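Local structure of accelerated cell death 11 (Arabidopsis thaliana, 4NT1) at residues L47-E59 against K150-R162. The protein transfers ceramide-1-phosphate and phytoceramide-1-phosphate selectively between membranes. Sequence-based numbering, arbitrary orientation.
Sequences LFGCLGIAFKFAE and KAVSLGMYALPTR
A54 lies against the backbone of G155: its CB lies 3.5 Å from G155 C, and the two CA atoms are only 3.9 Å apart, a closeness that suits the lack of a side chain at G155. On one flank of this backbone contact, I53 CG2 meets A158 CB at 3.9 Å while its CG1-CD1 arm leads away. On another, M156 starts away from the 47-59 segment, but its chain bends at chi2 (-61°) and brings CE to 3.9 Å from F55 CZ. L159 CD2 comes up to the edge of the same ring, near its plane, whereas L51 CD1 lies over one face. Further along, V152 CG2 touches both A54 O and F57 CD2, and at the other end the P160 ring rests on the carbonyl of C50, CG to O 3.4 Å.

No direct hydrogen bond joins the segments; water does that work. One water donates to L51 O and G155 O and accepts from A54 N, gripping three backbone atoms where the helix ending at L51 gives way, through G52 with its positive phi, to the turn. A second links I53 N to A158 O.

Outward, A132 of helix 129-139 backs F55 and L159, and F57 meets H144 and F140 edge-to-face. H144 and D61, both close to the F57 side chain, bind the N-acylsphingoid base 1-phosphate. The contact thus joins the turn between helices 34-51 and 57-63 to the end of helix 146-155 and the chain that follows it to P160 in the all-helical GLTP fold, with F57 bordering the lipid-binding site.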
loop_
_atom_site.group_PDB
_atom_site.type_symbol
_atom_site.label_atom_id
_atom_site.label_comp_id
_atom_site.label_asym_id
_atom_site.label_seq_id
_atom_site.Cartn_x
_atom_site.Cartn_y
_atom_site.Cartn_z
ATOM N N LEU A 47 -9.690 0.065 0.960
ATOM C CA LEU A 47 -9.464 0.095 2.400
ATOM C C LEU A 47 -9.360 1.525 2.930
ATOM O O LEU A 47 -9.814 1.813 4.036
ATOM C CB LEU A 47 -8.206 -0.688 2.787
ATOM C CG LEU A 47 -8.153 -2.170 2.429
ATOM C CD1 LEU A 47 -6.783 -2.736 2.781
ATOM C CD2 LEU A 47 -9.264 -2.963 3.125
ATOM N N PHE A 48 -8.757 2.421 2.155
ATOM C CA PHE A 48 -8.577 3.791 2.630
ATOM C C PHE A 48 -9.924 4.472 2.847
ATOM O O PHE A 48 -10.112 5.198 3.824
ATOM C CB PHE A 48 -7.691 4.597 1.684
ATOM C CG PHE A 48 -6.273 4.114 1.639
ATOM C CD1 PHE A 48 -5.375 4.468 2.630
ATOM C CD2 PHE A 48 -5.841 3.293 0.611
ATOM C CE1 PHE A 48 -4.071 4.022 2.596
ATOM C CE2 PHE A 48 -4.542 2.835 0.572
ATOM C CZ PHE A 48 -3.652 3.205 1.568
ATOM N N GLY A 49 -10.867 4.211 1.947
ATOM C CA GLY A 49 -12.199 4.769 2.069
ATOM C C GLY A 49 -12.882 4.237 3.312
ATOM O O GLY A 49 -13.619 4.959 3.980
ATOM N N CYS A 50 -12.627 2.966 3.620
ATOM C CA CYS A 50 -13.167 2.341 4.817
ATOM C C CYS A 50 -12.768 3.086 6.083
ATOM O O CYS A 50 -13.565 3.185 7.009
ATOM C CB CYS A 50 -12.721 0.880 4.922
ATOM S SG CYS A 50 -13.521 -0.221 3.742
ATOM N N LEU A 51 -11.540 3.596 6.125
ATOM C CA LEU A 51 -11.028 4.279 7.314
ATOM C C LEU A 51 -11.631 5.670 7.525
ATOM O O LEU A 51 -11.520 6.246 8.611
ATOM C CB LEU A 51 -9.506 4.383 7.258
ATOM C CG LEU A 51 -8.794 3.038 7.140
ATOM C CD1 LEU A 51 -7.287 3.238 7.045
ATOM C CD2 LEU A 51 -9.151 2.176 8.339
ATOM N N GLY A 52 -12.258 6.214 6.487
ATOM C CA GLY A 52 -12.949 7.484 6.619
ATOM C C GLY A 52 -12.149 8.720 6.261
ATOM O O GLY A 52 -11.080 8.646 5.647
ATOM N N ILE A 53 -12.671 9.871 6.669
ATOM C CA ILE A 53 -12.146 11.160 6.229
ATOM C C ILE A 53 -10.683 11.431 6.595
ATOM O O ILE A 53 -10.004 12.190 5.916
ATOM C CB ILE A 53 -13.060 12.320 6.709
ATOM C CG1 ILE A 53 -12.493 13.669 6.272
ATOM C CG2 ILE A 53 -13.251 12.271 8.224
ATOM C CD1 ILE A 53 -12.480 13.862 4.767
ATOM N N ALA A 54 -10.183 10.796 7.652
ATOM C CA ALA A 54 -8.785 10.991 8.027
ATOM C C ALA A 54 -7.885 10.666 6.838
ATOM O O ALA A 54 -6.824 11.263 6.658
ATOM C CB ALA A 54 -8.412 10.137 9.230
ATOM N N PHE A 55 -8.329 9.713 6.029
ATOM C CA PHE A 55 -7.512 9.188 4.940
ATOM C C PHE A 55 -7.967 9.625 3.552
ATOM O O PHE A 55 -7.660 8.971 2.557
ATOM C CB PHE A 55 -7.399 7.659 5.054
ATOM C CG PHE A 55 -6.643 7.228 6.274
ATOM C CD1 PHE A 55 -7.296 7.067 7.484
ATOM C CD2 PHE A 55 -5.272 7.048 6.222
ATOM C CE1 PHE A 55 -6.600 6.706 8.624
ATOM C CE2 PHE A 55 -4.562 6.680 7.350
ATOM C CZ PHE A 55 -5.231 6.510 8.564
ATOM N N LYS A 56 -8.660 10.759 3.486
ATOM C CA LYS A 56 -9.032 11.347 2.200
ATOM C C LYS A 56 -7.819 11.595 1.300
ATOM O O LYS A 56 -7.930 11.519 0.074
ATOM C CB LYS A 56 -9.815 12.639 2.422
ATOM C CG LYS A 56 -10.264 13.345 1.155
ATOM C CD LYS A 56 -11.185 14.510 1.515
ATOM C CE LYS A 56 -11.222 15.564 0.411
ATOM N NZ LYS A 56 -12.111 16.711 0.766
ATOM N N PHE A 57 -6.666 11.883 1.905
ATOM C CA PHE A 57 -5.441 12.151 1.149
ATOM C C PHE A 57 -5.085 10.981 0.238
ATOM O O PHE A 57 -4.470 11.155 -0.815
ATOM C CB PHE A 57 -4.252 12.455 2.086
ATOM C CG PHE A 57 -3.729 11.246 2.837
ATOM C CD1 PHE A 57 -2.796 10.398 2.252
ATOM C CD2 PHE A 57 -4.158 10.970 4.127
ATOM C CE1 PHE A 57 -2.322 9.285 2.937
ATOM C CE2 PHE A 57 -3.687 9.862 4.817
ATOM C CZ PHE A 57 -2.763 9.020 4.218
ATOM N N ALA A 58 -5.460 9.784 0.665
ATOM C CA ALA A 58 -5.078 8.578 -0.050
ATOM C C ALA A 58 -5.782 8.474 -1.397
ATOM O O ALA A 58 -5.347 7.731 -2.276
ATOM C CB ALA A 58 -5.390 7.366 0.806
ATOM N N GLU A 59 -6.880 9.203 -1.566
ATOM C CA GLU A 59 -7.554 9.196 -2.865
ATOM C C GLU A 59 -6.622 9.690 -3.984
ATOM O O GLU A 59 -6.508 9.052 -5.026
ATOM C CB GLU A 59 -8.860 9.993 -2.814
ATOM C CG GLU A 59 -9.923 9.333 -1.945
ATOM C CD GLU A 59 -10.159 7.870 -2.317
ATOM O OE1 GLU A 59 -10.362 7.595 -3.517
ATOM O OE2 GLU A 59 -10.128 6.995 -1.415
ATOM N N LYS A 150 -2.311 17.994 10.125
ATOM C CA LYS A 150 -3.364 18.482 11.015
ATOM C C LYS A 150 -4.727 17.940 10.597
ATOM O O LYS A 150 -5.497 17.464 11.428
ATOM C CB LYS A 150 -3.392 20.018 11.059
ATOM C CG LYS A 150 -4.479 20.568 11.976
ATOM C CD LYS A 150 -4.378 22.088 12.156
ATOM C CE LYS A 150 -4.950 22.838 10.955
ATOM N NZ LYS A 150 -5.015 24.319 11.179
ATOM N N ALA A 151 -5.025 18.012 9.304
ATOM C CA ALA A 151 -6.305 17.525 8.798
ATOM C C ALA A 151 -6.514 16.045 9.123
ATOM O O ALA A 151 -7.613 15.631 9.499
ATOM C CB ALA A 151 -6.401 17.759 7.299
ATOM N N VAL A 152 -5.455 15.254 8.967
ATOM C CA VAL A 152 -5.511 13.822 9.259
ATOM C C VAL A 152 -5.883 13.603 10.724
ATOM O O VAL A 152 -6.813 12.863 11.041
ATOM C CB VAL A 152 -4.165 13.139 8.924
ATOM C CG1 VAL A 152 -4.085 11.737 9.523
ATOM C CG2 VAL A 152 -3.956 13.106 7.397
ATOM N N SER A 153 -5.177 14.287 11.613
ATOM C CA SER A 153 -5.408 14.130 13.051
ATOM C C SER A 153 -6.853 14.429 13.444
ATOM O O SER A 153 -7.369 13.867 14.409
ATOM C CB SER A 153 -4.453 15.028 13.848
ATOM O OG SER A 153 -4.829 16.394 13.756
ATOM N N LEU A 154 -7.504 15.318 12.703
ATOM C CA LEU A 154 -8.858 15.724 13.055
ATOM C C LEU A 154 -9.882 14.692 12.579
ATOM O O LEU A 154 -10.961 14.556 13.155
ATOM C CB LEU A 154 -9.165 17.112 12.493
ATOM C CG LEU A 154 -8.280 18.237 13.053
ATOM C CD1 LEU A 154 -8.615 19.580 12.418
ATOM C CD2 LEU A 154 -8.397 18.308 14.574
ATOM N N GLY A 155 -9.524 13.945 11.542
ATOM C CA GLY A 155 -10.412 12.929 11.008
ATOM C C GLY A 155 -10.401 11.614 11.765
ATOM O O GLY A 155 -11.240 10.746 11.518
ATOM N N MET A 156 -9.461 11.462 12.694
ATOM C CA MET A 156 -9.308 10.207 13.419
ATOM C C MET A 156 -10.536 9.830 14.249
ATOM O O MET A 156 -10.790 8.651 14.478
ATOM C CB MET A 156 -8.056 10.227 14.304
ATOM C CG MET A 156 -6.747 10.101 13.544
ATOM S SD MET A 156 -6.593 8.554 12.616
ATOM C CE MET A 156 -5.107 8.898 11.683
ATOM N N TYR A 157 -11.294 10.827 14.696
ATOM C CA TYR A 157 -12.483 10.572 15.506
ATOM C C TYR A 157 -13.527 9.834 14.687
ATOM O O TYR A 157 -14.402 9.161 15.234
ATOM C CB TYR A 157 -13.077 11.885 16.019
ATOM N N ALA A 158 -13.423 9.967 13.369
ATOM C CA ALA A 158 -14.405 9.404 12.454
ATOM C C ALA A 158 -13.979 8.047 11.900
ATOM O O ALA A 158 -14.568 7.556 10.949
ATOM C CB ALA A 158 -14.688 10.375 11.320
ATOM N N LEU A 159 -12.949 7.447 12.486
ATOM C CA LEU A 159 -12.610 6.075 12.134
ATOM C C LEU A 159 -13.790 5.187 12.488
ATOM O O LEU A 159 -14.480 5.434 13.475
ATOM C CB LEU A 159 -11.386 5.598 12.913
ATOM C CG LEU A 159 -10.022 6.181 12.562
ATOM C CD1 LEU A 159 -9.038 5.950 13.698
ATOM C CD2 LEU A 159 -9.495 5.577 11.262
ATOM N N PRO A 160 -14.028 4.142 11.691
ATOM C CA PRO A 160 -15.015 3.151 12.123
ATOM C C PRO A 160 -14.494 2.433 13.367
ATOM O O PRO A 160 -13.287 2.406 13.584
ATOM C CB PRO A 160 -15.056 2.170 10.947
ATOM C CG PRO A 160 -13.693 2.276 10.328
ATOM C CD PRO A 160 -13.332 3.739 10.453
ATOM N N THR A 161 -15.385 1.866 14.173
ATOM C CA THR A 161 -14.955 0.950 15.224
ATOM C C THR A 161 -14.258 -0.248 14.583
ATOM O O THR A 161 -14.474 -0.550 13.410
ATOM C CB THR A 161 -16.143 0.442 16.056
ATOM O OG1 THR A 161 -16.904 -0.501 15.288
ATOM C CG2 THR A 161 -17.040 1.608 16.475
ATOM N N ARG A 162 -13.415 -0.920 15.353
ATOM C CA ARG A 162 -12.712 -2.092 14.859
ATOM C C ARG A 162 -13.721 -3.141 14.398
ATOM O O ARG A 162 -13.569 -3.746 13.332
ATOM C CB ARG A 162 -11.791 -2.629 15.952
ATOM C CG ARG A 162 -11.042 -3.894 15.605
ATOM C CD ARG A 162 -10.172 -4.284 16.789
ATOM N NE ARG A 162 -9.543 -5.589 16.622
ATOM C CZ ARG A 162 -8.235 -5.807 16.722
ATOM N NH1 ARG A 162 -7.399 -4.798 17.000
ATOM N NH2 ARG A 162 -7.767 -7.036 16.548
HETATM O O HOH W 1 -11.482 8.903 9.400
HETATM O O HOH W 2 -15.320 9.155 8.224
#